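Local coordinates for protein galectin (Xenopus laevis, PDB 3WUC) that probably binds lactose and related beta-galactosides as a proto-type galectin with a beta-sandwich fold, and may also bind laminin, at residues 13-18 and 118-123; 90-95 and 102-107; 26-31 and 127-132. All blocks are in the same frame, centred on the assembly; numbering follows the deposited sequence.

Interaction 1: 13-18 and 118-123; sequences NLNLHK and IEVINY
L16 and I121 form the firm centre of this contact. They are an antiparallel hydrogen-bonded pair: L16 N donates to I121 O at 3.0 Å, and I121 N donates back to L16 O. Both side chains turn inward, their CB atoms meet, and I121 also packs on F96 and I47. L14 N extends the pairing with a nearly straight bond to N122 O (171° at the hydrogen). The N122 side chain also takes part: its OD1 accepts the N-H of N15 at 2.8 Å.

The other face is more open. H17 lies beside V120, and V120 CG2 sits over one face of the imidazole, 3.8 Å from its centroid, in a CH-pi contact. H17 NE2 donates to N15 OD1 from above the amide plane, a bent bond that probably helps to restrain the ring.

At the far end K18 reaches out with an extended chain. Its NZ makes a salt bridge to E119 OE2 at 3.0 Å, meeting the carboxylate from above its plane, and a second one to D98. Two waters join K18 to E119 and I118. N15 and L16 both face I121, which makes this a G1 beta bulge at the edge of one sheet of the galectin sandwich.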
ATOM      1  N   ASN B  13       0.512 -19.281  -9.458  1.00 14.27           N
ATOM      2  CA  ASN B  13       0.846 -19.741  -8.170  1.00 14.28           C
ATOM      3  C   ASN B  13       0.427 -18.754  -7.104  1.00 15.16           C
ATOM      4  O   ASN B  13       1.087 -18.623  -6.028  1.00 16.30           O
ATOM      5  CB  ASN B  13       2.357 -20.032  -7.969  1.00 15.90           C
ATOM      6  CG  ASN B  13       2.874 -21.195  -8.780  1.00 17.35           C
ATOM      7  OD1 ASN B  13       2.097 -22.036  -9.197  1.00 20.03           O
ATOM      8  ND2 ASN B  13       4.141 -21.205  -9.053  1.00 19.98           N
ATOM      9  N   LEU B  14      -0.718 -18.143  -7.316  1.00 13.06           N
ATOM     10  CA  LEU B  14      -1.219 -17.153  -6.346  1.00 14.30           C
ATOM     11  C   LEU B  14      -1.514 -17.753  -4.954  1.00 15.01           C
ATOM     12  O   LEU B  14      -1.280 -17.049  -3.966  1.00 17.22           O
ATOM     13  CB  LEU B  14      -2.431 -16.431  -6.918  1.00 13.15           C
ATOM     14  CG  LEU B  14      -2.846 -15.238  -6.047  1.00 15.24           C
ATOM     15  CD1 LEU B  14      -1.853 -14.072  -6.039  1.00 17.77           C
ATOM     16  CD2 LEU B  14      -4.243 -14.767  -6.490  1.00 16.38           C
ATOM     17  N   ASN B  15      -1.920 -19.010  -4.870  1.00 16.06           N
ATOM     18  CA  ASN B  15      -2.188 -19.704  -3.610  1.00 16.85           C
ATOM     19  C   ASN B  15      -3.133 -18.979  -2.689  1.00 17.70           C
ATOM     20  O   ASN B  15      -2.930 -18.927  -1.478  1.00 20.81           O
ATOM     21  CB  ASN B  15      -0.871 -19.959  -2.890  1.00 17.47           C
ATOM     22  CG  ASN B  15      -0.937 -21.124  -1.973  1.00 20.01           C
ATOM     23  OD1 ASN B  15      -1.690 -22.067  -2.158  1.00 22.07           O
ATOM     24  ND2 ASN B  15      -0.131 -21.083  -0.958  1.00 23.90           N
ATOM     25  N   LEU B  16      -4.192 -18.435  -3.263  1.00 16.08           N
ATOM     26  CA  LEU B  16      -5.229 -17.754  -2.511  1.00 15.37           C
ATOM     27  C   LEU B  16      -6.249 -18.782  -2.039  1.00 16.70           C
ATOM     28  O   LEU B  16      -6.954 -19.345  -2.832  1.00 15.30           O
ATOM     29  CB  LEU B  16      -5.899 -16.672  -3.336  1.00 15.07           C
ATOM     30  CG  LEU B  16      -6.906 -15.804  -2.649  1.00 14.39           C
ATOM     31  CD1 LEU B  16      -6.286 -14.852  -1.653  1.00 17.47           C
ATOM     32  CD2 LEU B  16      -7.704 -15.090  -3.684  1.00 17.13           C
ATOM     33  N   HIS B  17      -6.373 -18.953  -0.751  1.00 17.74           N
ATOM     34  CA  HIS B  17      -7.317 -19.866  -0.151  1.00 17.39           C
ATOM     35  C   HIS B  17      -8.595 -19.188   0.289  1.00 17.43           C
ATOM     36  O   HIS B  17      -8.628 -17.988   0.488  1.00 16.73           O
ATOM     37  CB  HIS B  17      -6.666 -20.502   1.060  1.00 19.35           C
ATOM     38  CG  HIS B  17      -5.525 -21.406   0.694  1.00 21.69           C
ATOM     39  ND1 HIS B  17      -5.647 -22.792   0.744  1.00 29.41           N
ATOM     40  CD2 HIS B  17      -4.293 -21.148   0.219  1.00 23.86           C
ATOM     41  CE1 HIS B  17      -4.507 -23.336   0.348  1.00 26.74           C
ATOM     42  NE2 HIS B  17      -3.685 -22.365  -0.013  1.00 26.34           N
ATOM     43  N   LYS B  18      -9.670 -19.951   0.507  1.00 17.76           N
ATOM     44  CA  LYS B  18     -10.893 -19.336   1.051  1.00 18.44           C
ATOM     45  C   LYS B  18     -10.613 -18.641   2.413  1.00 19.16           C
ATOM     46  O   LYS B  18      -9.778 -19.096   3.198  1.00 20.84           O
ATOM     47  CB  LYS B  18     -12.050 -20.374   1.081  1.00 20.78           C
ATOM     48  CG  LYS B  18     -12.550 -20.715  -0.297  1.00 22.10           C
ATOM     49  CD  LYS B  18     -13.719 -21.666  -0.245  1.00 21.88           C
ATOM     50  CE  LYS B  18     -14.167 -21.959  -1.660  1.00 23.21           C
ATOM     51  NZ  LYS B  18     -14.985 -23.209  -1.710  1.00 23.76           N
ATOM     52  N   ILE B 118     -13.813 -25.369  -5.870  1.00 18.02           N
ATOM     53  CA  ILE B 118     -12.424 -24.843  -5.933  1.00 19.99           C
ATOM     54  C   ILE B 118     -11.969 -24.459  -4.549  1.00 18.69           C
ATOM     55  O   ILE B 118     -12.678 -23.877  -3.824  1.00 20.60           O
ATOM     56  CB  ILE B 118     -12.308 -23.662  -6.913  1.00 19.03           C
ATOM     57  CG1 ILE B 118     -10.851 -23.170  -7.012  1.00 18.40           C
ATOM     58  CG2 ILE B 118     -13.293 -22.587  -6.505  1.00 20.27           C
ATOM     59  CD1 ILE B 118     -10.637 -22.300  -8.241  1.00 19.51           C
ATOM     60  N   GLU B 119     -10.766 -24.845  -4.154  1.00 17.68           N
ATOM     61  CA  GLU B 119     -10.261 -24.522  -2.823  1.00 19.30           C
ATOM     62  C   GLU B 119      -9.112 -23.513  -2.880  1.00 18.05           C
ATOM     63  O   GLU B 119      -8.830 -22.922  -1.903  1.00 19.06           O
ATOM     64  CB  GLU B 119      -9.831 -25.752  -2.034  1.00 24.78           C
ATOM     65  CG  GLU B 119     -11.091 -26.498  -1.466  1.00 29.68           C
ATOM     66  CD  GLU B 119     -12.026 -25.578  -0.575  1.00 33.93           C
ATOM     67  OE1 GLU B 119     -11.565 -24.950   0.451  1.00 35.84           O
ATOM     68  OE2 GLU B 119     -13.246 -25.473  -0.865  1.00 35.84           O
ATOM     69  N   VAL B 120      -8.480 -23.373  -4.026  1.00 17.66           N
ATOM     70  CA  VAL B 120      -7.327 -22.443  -4.190  1.00 16.34           C
ATOM     71  C   VAL B 120      -7.426 -21.775  -5.519  1.00 16.96           C
ATOM     72  O   VAL B 120      -7.556 -22.427  -6.558  1.00 17.55           O
ATOM     73  CB  VAL B 120      -5.972 -23.171  -4.046  1.00 17.68           C
ATOM     74  CG1 VAL B 120      -4.809 -22.205  -4.174  1.00 19.31           C
ATOM     75  CG2 VAL B 120      -5.882 -23.909  -2.739  1.00 23.11           C
ATOM     76  N   ILE B 121      -7.358 -20.449  -5.519  1.00 14.82           N
ATOM     77  CA  ILE B 121      -7.163 -19.658  -6.733  1.00 15.97           C
ATOM     78  C   ILE B 121      -5.732 -19.387  -6.965  1.00 16.18           C
ATOM     79  O   ILE B 121      -5.022 -18.786  -6.145  1.00 15.33           O
ATOM     80  CB  ILE B 121      -7.946 -18.279  -6.661  1.00 15.62           C
ATOM     81  CG1 ILE B 121      -9.461 -18.666  -6.601  1.00 17.13           C
ATOM     82  CG2 ILE B 121      -7.573 -17.328  -7.811  1.00 14.39           C
ATOM     83  CD1 ILE B 121     -10.270 -17.473  -6.306  1.00 15.61           C
ATOM     84  N   ASN B 122      -5.224 -19.953  -8.009  1.00 14.50           N
ATOM     85  CA  ASN B 122      -3.847 -19.769  -8.331  1.00 15.02           C
ATOM     86  C   ASN B 122      -3.521 -18.864  -9.507  1.00 14.05           C
ATOM     87  O   ASN B 122      -2.368 -18.449  -9.759  1.00 14.77           O
ATOM     88  CB  ASN B 122      -3.207 -21.132  -8.612  1.00 15.96           C
ATOM     89  CG  ASN B 122      -2.774 -21.868  -7.388  1.00 16.54           C
ATOM     90  OD1 ASN B 122      -2.128 -21.295  -6.455  1.00 18.44           O
ATOM     91  ND2 ASN B 122      -3.158 -23.118  -7.309  1.00 20.97           N
ATOM     92  N   TYR B 123      -4.522 -18.583 -10.373  1.00 12.70           N
ATOM     93  CA  TYR B 123      -4.391 -17.805 -11.515  1.00 14.06           C
ATOM     94  C   TYR B 123      -5.213 -16.536 -11.437  1.00 12.70           C
ATOM     95  O   TYR B 123      -6.374 -16.572 -11.040  1.00 14.48           O
ATOM     96  CB  TYR B 123      -4.908 -18.607 -12.760  1.00 13.35           C
ATOM     97  CG  TYR B 123      -4.942 -17.907 -14.091  1.00 12.15           C
ATOM     98  CD1 TYR B 123      -3.846 -17.809 -14.956  1.00 14.45           C
ATOM     99  CD2 TYR B 123      -6.114 -17.344 -14.579  1.00 12.07           C
ATOM    100  CE1 TYR B 123      -3.896 -17.214 -16.179  1.00 14.84           C
ATOM    101  CE2 TYR B 123      -6.178 -16.711 -15.795  1.00 15.39           C
ATOM    102  CZ  TYR B 123      -5.099 -16.652 -16.636  1.00 13.97           C
ATOM    103  OH  TYR B 123      -5.192 -15.998 -17.844  1.00 17.19           O
TER
HETATM  104  O   HOH W   1      -9.576 -22.935   0.558  1.00 24.47           O
HETATM  105  O   HOH W   2     -15.935 -23.934  -4.320  1.00 30.22           O

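Interaction 2: 90-95 and 102-107; sequences TMLIFD and VHLPDG
The H103 ring meets D95 at its edge. D95 OD2 lies in the ring plane, 2.6 Å from H103 NE2, and I93 O also lies at the edge, near that plane. The carboxylate and ring planes are 60° apart, and NE2 meets OD2 from above the carboxylate plane. This His-carboxylate hydrogen bond spans a beta hairpin, strands 89-96 and 99-103, in the five-stranded sheet of the galectin sandwich. The F94 ring lies beside V102, with F94 CE2 3.8 Å from V102 CG1 in an oblique approach.

The backbones pair antiparallel. H103 N donates to I93 O at 2.8 Å, while the return bond from I93 N to H103 O is weak. I93 and H103 lie on one side of the sheet, where their CB atoms meet. F94 and V102 lie on the side that faces the sandwich interior, and F94 also packs there on V37 and L39.

L92 turns its CG away from its own carbonyl carbon (chi1 -67°). Its CD2 then reaches L104 CD2 at 4.0 Å, and the two side chains run alongside each other. The same methyl packs near P105 CD.

Past H103 the strands separate. L104 to G107 make a type I beta turn, closed by a bond from G107 N to L104 O. D106 in this turn pairs with K108, and both line a site occupied by malonic acid, which probably comes from the crystallisation liquor. Where direct pairing stops, a water donates to M91 O at 2.8 Å and to H103 O at 2.9 Å. P105 CD lies 3.4 Å from M91 O.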
ATOM      1  N   THR B  90      -8.375   2.202 -11.093  1.00 16.80           N
ATOM      2  CA  THR B  90      -9.466   1.566 -10.485  1.00 15.40           C
ATOM      3  C   THR B  90      -8.947   0.529  -9.498  1.00 14.84           C
ATOM      4  O   THR B  90      -7.754   0.230  -9.479  1.00 15.65           O
ATOM      5  CB  THR B  90     -10.466   0.949 -11.461  1.00 14.39           C
ATOM      6  OG1 THR B  90     -11.642   0.561 -10.788  1.00 16.56           O
ATOM      7  CG2 THR B  90      -9.883  -0.347 -12.074  1.00 17.23           C
ATOM      8  N   MET B  91      -9.781   0.074  -8.639  1.00 14.66           N
ATOM      9  CA  MET B  91      -9.451  -0.957  -7.629  1.00 15.79           C
ATOM     10  C   MET B  91     -10.619  -1.925  -7.515  1.00 16.38           C
ATOM     11  O   MET B  91     -11.761  -1.515  -7.369  1.00 16.54           O
ATOM     12  CB  MET B  91      -9.149  -0.359  -6.253  1.00 17.42           C
ATOM     13  CG  MET B  91      -8.795  -1.385  -5.253  1.00 18.74           C
ATOM     14  SD  MET B  91      -8.182  -0.624  -3.729  1.00 27.16           S
ATOM     15  CE  MET B  91      -9.626   0.196  -3.179  1.00 29.08           C
ATOM     16  N   LEU B  92     -10.336  -3.245  -7.596  1.00 15.02           N
ATOM     17  CA  LEU B  92     -11.307  -4.286  -7.367  1.00 14.83           C
ATOM     18  C   LEU B  92     -10.785  -5.223  -6.300  1.00 14.98           C
ATOM     19  O   LEU B  92      -9.589  -5.566  -6.339  1.00 14.52           O
ATOM     20  CB  LEU B  92     -11.583  -5.071  -8.696  1.00 15.85           C
ATOM     21  CG  LEU B  92     -12.292  -4.272  -9.827  1.00 16.94           C
ATOM     22  CD1 LEU B  92     -12.222  -5.048 -11.154  1.00 18.90           C
ATOM     23  CD2 LEU B  92     -13.740  -4.145  -9.440  1.00 17.47           C
ATOM     24  N   ILE B  93     -11.607  -5.604  -5.358  1.00 13.90           N
ATOM     25  CA  ILE B  93     -11.198  -6.502  -4.273  1.00 13.79           C
ATOM     26  C   ILE B  93     -12.099  -7.741  -4.371  1.00 15.69           C
ATOM     27  O   ILE B  93     -13.304  -7.645  -4.520  1.00 15.53           O
ATOM     28  CB  ILE B  93     -11.290  -5.834  -2.896  1.00 16.72           C
ATOM     29  CG1 ILE B  93     -10.363  -4.652  -2.904  1.00 16.61           C
ATOM     30  CG2 ILE B  93     -10.919  -6.822  -1.858  1.00 17.59           C
ATOM     31  CD1 ILE B  93     -10.541  -3.836  -1.640  1.00 19.20           C
ATOM     32  N   PHE B  94     -11.512  -8.928  -4.292  1.00 13.10           N
ATOM     33  CA  PHE B  94     -12.263 -10.196  -4.387  1.00 12.43           C
ATOM     34  C   PHE B  94     -12.090 -10.975  -3.118  1.00 13.73           C
ATOM     35  O   PHE B  94     -10.965 -11.345  -2.789  1.00 14.39           O
ATOM     36  CB  PHE B  94     -11.754 -11.010  -5.587  1.00 11.64           C
ATOM     37  CG  PHE B  94     -11.824 -10.296  -6.914  1.00 12.54           C
ATOM     38  CD1 PHE B  94     -10.904  -9.413  -7.344  1.00 12.85           C
ATOM     39  CD2 PHE B  94     -12.937 -10.541  -7.728  1.00 13.67           C
ATOM     40  CE1 PHE B  94     -10.985  -8.722  -8.545  1.00 13.61           C
ATOM     41  CE2 PHE B  94     -13.015  -9.875  -8.986  1.00 14.06           C
ATOM     42  CZ  PHE B  94     -12.087  -9.022  -9.354  1.00 13.94           C
ATOM     43  N   ASP B  95     -13.158 -11.245  -2.409  1.00 14.89           N
ATOM     44  CA  ASP B  95     -13.156 -12.054  -1.190  1.00 15.54           C
ATOM     45  C   ASP B  95     -13.454 -13.492  -1.607  1.00 15.98           C
ATOM     46  O   ASP B  95     -14.498 -13.740  -2.170  1.00 15.34           O
ATOM     47  CB  ASP B  95     -14.290 -11.654  -0.229  1.00 18.14           C
ATOM     48  CG  ASP B  95     -14.167 -10.332   0.338  1.00 26.22           C
ATOM     49  OD1 ASP B  95     -13.051  -9.770   0.228  1.00 30.09           O
ATOM     50  OD2 ASP B  95     -15.239  -9.842   0.885  1.00 30.61           O
ATOM     51  N   VAL B 102     -17.313  -9.704  -4.982  1.00 14.32           N
ATOM     52  CA  VAL B 102     -16.594  -8.698  -5.784  1.00 13.92           C
ATOM     53  C   VAL B 102     -16.929  -7.309  -5.167  1.00 14.47           C
ATOM     54  O   VAL B 102     -18.109  -6.888  -5.222  1.00 14.59           O
ATOM     55  CB  VAL B 102     -16.927  -8.672  -7.273  1.00 15.62           C
ATOM     56  CG1 VAL B 102     -16.051  -7.724  -8.024  1.00 18.68           C
ATOM     57  CG2 VAL B 102     -16.899 -10.151  -7.819  1.00 16.38           C
ATOM     58  N   HIS B 103     -15.950  -6.688  -4.503  1.00 12.97           N
ATOM     59  CA  HIS B 103     -16.080  -5.332  -3.956  1.00 13.80           C
ATOM     60  C   HIS B 103     -15.741  -4.325  -5.015  1.00 13.43           C
ATOM     61  O   HIS B 103     -14.585  -4.168  -5.449  1.00 13.41           O
ATOM     62  CB  HIS B 103     -15.162  -5.104  -2.776  1.00 15.82           C
ATOM     63  CG  HIS B 103     -15.479  -5.933  -1.591  1.00 18.29           C
ATOM     64  ND1 HIS B 103     -16.354  -5.509  -0.602  1.00 23.79           N
ATOM     65  CD2 HIS B 103     -15.159  -7.214  -1.279  1.00 21.09           C
ATOM     66  CE1 HIS B 103     -16.456  -6.446   0.325  1.00 23.04           C
ATOM     67  NE2 HIS B 103     -15.735  -7.488  -0.054  1.00 22.21           N
ATOM     68  N   LEU B 104     -16.734  -3.602  -5.477  1.00 12.52           N
ATOM     69  CA  LEU B 104     -16.569  -2.569  -6.410  1.00 11.90           C
ATOM     70  C   LEU B 104     -16.035  -1.260  -5.716  1.00 13.32           C
ATOM     71  O   LEU B 104     -16.356  -1.094  -4.505  1.00 13.47           O
ATOM     72  CB  LEU B 104     -17.903  -2.270  -7.110  1.00 13.91           C
ATOM     73  CG  LEU B 104     -18.635  -3.450  -7.825  1.00 13.60           C
ATOM     74  CD1 LEU B 104     -19.883  -3.027  -8.429  1.00 14.23           C
ATOM     75  CD2 LEU B 104     -17.661  -4.031  -8.864  1.00 15.38           C
ATOM     76  N   PRO B 105     -15.405  -0.365  -6.495  1.00 13.98           N
ATOM     77  CA  PRO B 105     -14.743   0.810  -5.831  1.00 14.72           C
ATOM     78  C   PRO B 105     -15.752   1.844  -5.376  1.00 15.54           C
ATOM     79  O   PRO B 105     -15.335   2.726  -4.595  1.00 17.53           O
ATOM     80  CB  PRO B 105     -13.736   1.356  -6.851  1.00 15.59           C
ATOM     81  CG  PRO B 105     -14.309   0.842  -8.161  1.00 15.69           C
ATOM     82  CD  PRO B 105     -14.980  -0.478  -7.893  1.00 13.83           C
ATOM     83  N   ASP B 106     -17.018   1.731  -5.766  1.00 14.37           N
ATOM     84  CA  ASP B 106     -18.075   2.636  -5.225  1.00 15.94           C
ATOM     85  C   ASP B 106     -18.663   2.116  -3.914  1.00 16.78           C
ATOM     86  O   ASP B 106     -19.703   2.631  -3.495  1.00 18.44           O
ATOM     87  CB  ASP B 106     -19.175   2.853  -6.283  1.00 16.14           C
ATOM     88  CG  ASP B 106     -19.876   1.537  -6.706  1.00 16.91           C
ATOM     89  OD1 ASP B 106     -19.622   0.452  -6.105  1.00 16.79           O
ATOM     90  OD2 ASP B 106     -20.812   1.662  -7.577  1.00 19.13           O
ATOM     91  N   GLY B 107     -18.095   1.063  -3.290  1.00 16.70           N
ATOM     92  CA  GLY B 107     -18.613   0.478  -2.101  1.00 16.18           C
ATOM     93  C   GLY B 107     -19.691  -0.557  -2.227  1.00 15.75           C
ATOM     94  O   GLY B 107     -20.033  -1.158  -1.215  1.00 19.03           O
TER
HETATM   95  O   HOH W   3     -12.825  -1.992  -4.804  1.00 16.92           O

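Interaction 3: 26-31 and 127-132; sequences GRIAKG and NNIELI
I129 and I132 reach G26 through different first torsions. I129 places CG1 anti to its backbone N (chi1 175°), which carries CD1 to the glycine backbone, 3.9 Å from G26 CA. I132 instead places CG1 anti to its carbonyl carbon (chi1 -68°), and its CD1 comes to 3.6 Å from G26 C. The strands concerned, 20-28 and 129-136, are antiparallel neighbours in the five-stranded sheet of the galectin beta-sandwich, and 129-136 is one of its two outermost strands within the chain. The two short segments run at 161° to each other.

R27 and E130 are the hydrogen-bonded pair. R27 N donates to E130 O at 2.8 Å. E130 N donates back to R27 O. The CA of I129 also approaches R27 O. Beyond the strand, A29 N donates to N128 O. A29 CB packs against the same carbonyl oxygen.

G26 has no side chain, and the backbones come close here: G26 CA and L131 CA are 4.4 Å apart. I28 and I129 lie on the inner face, and both side chains also touch T90. R27 and E130 lie on the exposed face. Their charged groups do not meet; R27 is held by a salt bridge to E89 and a bond to the carbonyl of G87.

The N128 amide bonds outside the contact, ND2 to the R34 carbonyl and OD1 to E6 N; the second bond joins this loop residue to the N-terminal segment. I132 makes backbone hydrogen bonds to the second subunit. On the exposed face a water donates to R27 O at 2.9 Å and to E130 OE1 at 3.1 Å.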
ATOM      1  N   GLY B  26      -5.128  -1.000 -10.777  1.00 14.82           N
ATOM      2  CA  GLY B  26      -4.542  -0.806 -12.085  1.00 14.82           C
ATOM      3  C   GLY B  26      -5.143   0.319 -12.835  1.00 15.25           C
ATOM      4  O   GLY B  26      -6.134   0.875 -12.404  1.00 15.58           O
ATOM      5  N   ARG B  27      -4.569   0.644 -13.999  1.00 14.36           N
ATOM      6  CA  ARG B  27      -5.036   1.759 -14.807  1.00 16.73           C
ATOM      7  C   ARG B  27      -5.747   1.176 -16.065  1.00 16.37           C
ATOM      8  O   ARG B  27      -5.121   0.457 -16.853  1.00 15.83           O
ATOM      9  CB  ARG B  27      -3.923   2.718 -15.237  1.00 19.34           C
ATOM     10  CG  ARG B  27      -4.445   3.865 -16.070  1.00 23.19           C
ATOM     11  CD  ARG B  27      -3.375   4.948 -16.366  1.00 24.08           C
ATOM     12  NE  ARG B  27      -2.917   5.594 -15.114  1.00 28.49           N
ATOM     13  CZ  ARG B  27      -3.485   6.633 -14.478  1.00 29.67           C
ATOM     14  NH1 ARG B  27      -4.555   7.301 -14.953  1.00 29.05           N
ATOM     15  NH2 ARG B  27      -2.945   7.044 -13.333  1.00 31.76           N
ATOM     16  N   ILE B  28      -7.005   1.515 -16.234  1.00 16.77           N
ATOM     17  CA  ILE B  28      -7.805   0.982 -17.322  1.00 15.75           C
ATOM     18  C   ILE B  28      -7.277   1.585 -18.609  1.00 18.21           C
ATOM     19  O   ILE B  28      -7.004   2.811 -18.643  1.00 20.14           O
ATOM     20  CB  ILE B  28      -9.278   1.301 -17.164  1.00 15.65           C
ATOM     21  CG1 ILE B  28      -9.820   0.702 -15.888  1.00 15.75           C
ATOM     22  CG2 ILE B  28     -10.049   0.756 -18.397  1.00 16.02           C
ATOM     23  CD1 ILE B  28     -11.088   1.355 -15.441  1.00 16.98           C
ATOM     24  N   ALA B  29      -7.038   0.734 -19.636  1.00 17.52           N
ATOM     25  CA  ALA B  29      -6.632   1.288 -20.922  1.00 19.74           C
ATOM     26  C   ALA B  29      -7.539   2.441 -21.448  1.00 19.88           C
ATOM     27  O   ALA B  29      -8.769   2.340 -21.491  1.00 19.51           O
ATOM     28  CB  ALA B  29      -6.597   0.153 -21.901  1.00 20.36           C
ATOM     29  N   LYS B  30      -6.878   3.508 -21.900  1.00 25.23           N
ATOM     30  CA  LYS B  30      -7.594   4.697 -22.395  1.00 26.30           C
ATOM     31  C   LYS B  30      -8.379   4.329 -23.651  1.00 22.71           C
ATOM     32  O   LYS B  30      -7.875   3.639 -24.537  1.00 28.38           O
ATOM     33  CB  LYS B  30      -6.649   5.882 -22.706  1.00 29.04           C
ATOM     34  CG  LYS B  30      -7.357   7.130 -23.311  1.00 36.39           C
ATOM     35  CD  LYS B  30      -8.266   7.888 -22.317  1.00 39.14           C
ATOM     36  CE  LYS B  30      -9.697   7.318 -22.140  1.00 36.54           C
ATOM     37  NZ  LYS B  30     -10.837   7.808 -23.001  1.00 45.74           N
ATOM     38  N   GLY B  31      -9.637   4.704 -23.638  1.00 23.67           N
ATOM     39  CA  GLY B  31     -10.505   4.623 -24.819  1.00 26.49           C
ATOM     40  C   GLY B  31     -11.000   3.204 -25.048  1.00 25.98           C
ATOM     41  O   GLY B  31     -11.671   2.907 -26.034  1.00 26.15           O
ATOM     42  N   ASN B 127      -6.639  -7.901 -18.212  1.00 15.26           N
ATOM     43  CA  ASN B 127      -6.795  -7.675 -19.633  1.00 16.09           C
ATOM     44  C   ASN B 127      -7.337  -6.237 -19.795  1.00 15.32           C
ATOM     45  O   ASN B 127      -8.361  -5.834 -19.173  1.00 14.67           O
ATOM     46  CB  ASN B 127      -7.748  -8.725 -20.260  1.00 16.96           C
ATOM     47  CG  ASN B 127      -7.157 -10.163 -20.250  1.00 19.36           C
ATOM     48  OD1 ASN B 127      -6.010 -10.347 -20.511  1.00 23.87           O
ATOM     49  ND2 ASN B 127      -7.951 -11.129 -19.964  1.00 25.50           N
ATOM     50  N   ASN B 128      -6.657  -5.474 -20.660  1.00 16.98           N
ATOM     51  CA  ASN B 128      -6.950  -4.053 -20.914  1.00 16.92           C
ATOM     52  C   ASN B 128      -6.898  -3.188 -19.619  1.00 18.85           C
ATOM     53  O   ASN B 128      -7.568  -2.153 -19.506  1.00 16.53           O
ATOM     54  CB  ASN B 128      -8.349  -3.982 -21.564  1.00 17.11           C
ATOM     55  CG  ASN B 128      -8.283  -4.080 -23.091  1.00 18.49           C
ATOM     56  OD1 ASN B 128      -7.194  -4.237 -23.642  1.00 18.73           O
ATOM     57  ND2 ASN B 128      -9.422  -3.937 -23.762  1.00 20.09           N
ATOM     58  N   ILE B 129      -6.049  -3.589 -18.712  1.00 16.48           N
ATOM     59  CA  ILE B 129      -5.778  -2.792 -17.515  1.00 16.66           C
ATOM     60  C   ILE B 129      -4.366  -3.060 -17.085  1.00 16.75           C
ATOM     61  O   ILE B 129      -3.886  -4.221 -17.046  1.00 17.87           O
ATOM     62  CB  ILE B 129      -6.856  -3.145 -16.453  1.00 16.60           C
ATOM     63  CG1 ILE B 129      -6.488  -2.406 -15.142  1.00 17.88           C
ATOM     64  CG2 ILE B 129      -6.940  -4.626 -16.152  1.00 17.21           C
ATOM     65  CD1 ILE B 129      -7.509  -2.510 -14.012  1.00 17.98           C
ATOM     66  N   GLU B 130      -3.618  -2.014 -16.782  1.00 17.35           N
ATOM     67  CA  GLU B 130      -2.231  -2.048 -16.503  1.00 18.64           C
ATOM     68  C   GLU B 130      -2.017  -2.175 -15.015  1.00 16.36           C
ATOM     69  O   GLU B 130      -2.579  -1.357 -14.275  1.00 17.63           O
ATOM     70  CB  GLU B 130      -1.585  -0.780 -17.050  1.00 21.29           C
ATOM     71  CG  GLU B 130      -0.217  -0.408 -16.646  1.00 28.61           C
ATOM     72  CD  GLU B 130       0.220   0.902 -17.386  1.00 38.68           C
ATOM     73  OE1 GLU B 130      -0.654   1.715 -17.880  1.00 42.14           O
ATOM     74  OE2 GLU B 130       1.432   1.108 -17.468  1.00 46.27           O
ATOM     75  N   LEU B 131      -1.252  -3.136 -14.552  1.00 14.92           N
ATOM     76  CA  LEU B 131      -1.045  -3.330 -13.128  1.00 16.22           C
ATOM     77  C   LEU B 131      -0.475  -2.126 -12.417  1.00 18.91           C
ATOM     78  O   LEU B 131       0.519  -1.572 -12.868  1.00 17.80           O
ATOM     79  CB  LEU B 131      -0.091  -4.509 -12.887  1.00 17.16           C
ATOM     80  CG  LEU B 131       0.095  -4.912 -11.414  1.00 18.81           C
ATOM     81  CD1 LEU B 131      -1.164  -5.402 -10.727  1.00 18.37           C
ATOM     82  CD2 LEU B 131       1.251  -5.933 -11.378  1.00 22.04           C
ATOM     83  N   ILE B 132      -1.079  -1.748 -11.270  1.00 15.29           N
ATOM     84  CA  ILE B 132      -0.454  -0.848 -10.313  1.00 15.77           C
ATOM     85  C   ILE B 132      -0.008  -1.653  -9.111  1.00 16.77           C
ATOM     86  O   ILE B 132       1.157  -1.504  -8.677  1.00 17.86           O
ATOM     87  CB  ILE B 132      -1.365   0.325  -9.933  1.00 16.21           C
ATOM     88  CG1 ILE B 132      -1.557   1.237 -11.130  1.00 18.67           C
ATOM     89  CG2 ILE B 132      -0.788   1.099  -8.755  1.00 18.80           C
ATOM     90  CD1 ILE B 132      -2.708   2.190 -10.921  1.00 19.71           C
TER
HETATM   91  O   HOH W   4      -3.551   1.867 -18.850  1.00 30.45           O

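From the N terminus the chain first passes 13-18, then 26-31. The partner of 13-18, at 118-123, comes 100 residues later, so interaction 1 closes a long loop. Interaction 3 closes another when 127-132 returns to 26-31. These two loops cross, because their segments alternate along the chain. Interaction 2 is a local hairpin contact nested inside both. Interactions 2 and 3 share the five-stranded sheet and touch: T90 N probably bonds to G26 O. Interaction 1 belongs to the other sheet, its centre about 18 Å from that of interaction 2. Interactions 1 and 3 both touch the second subunit.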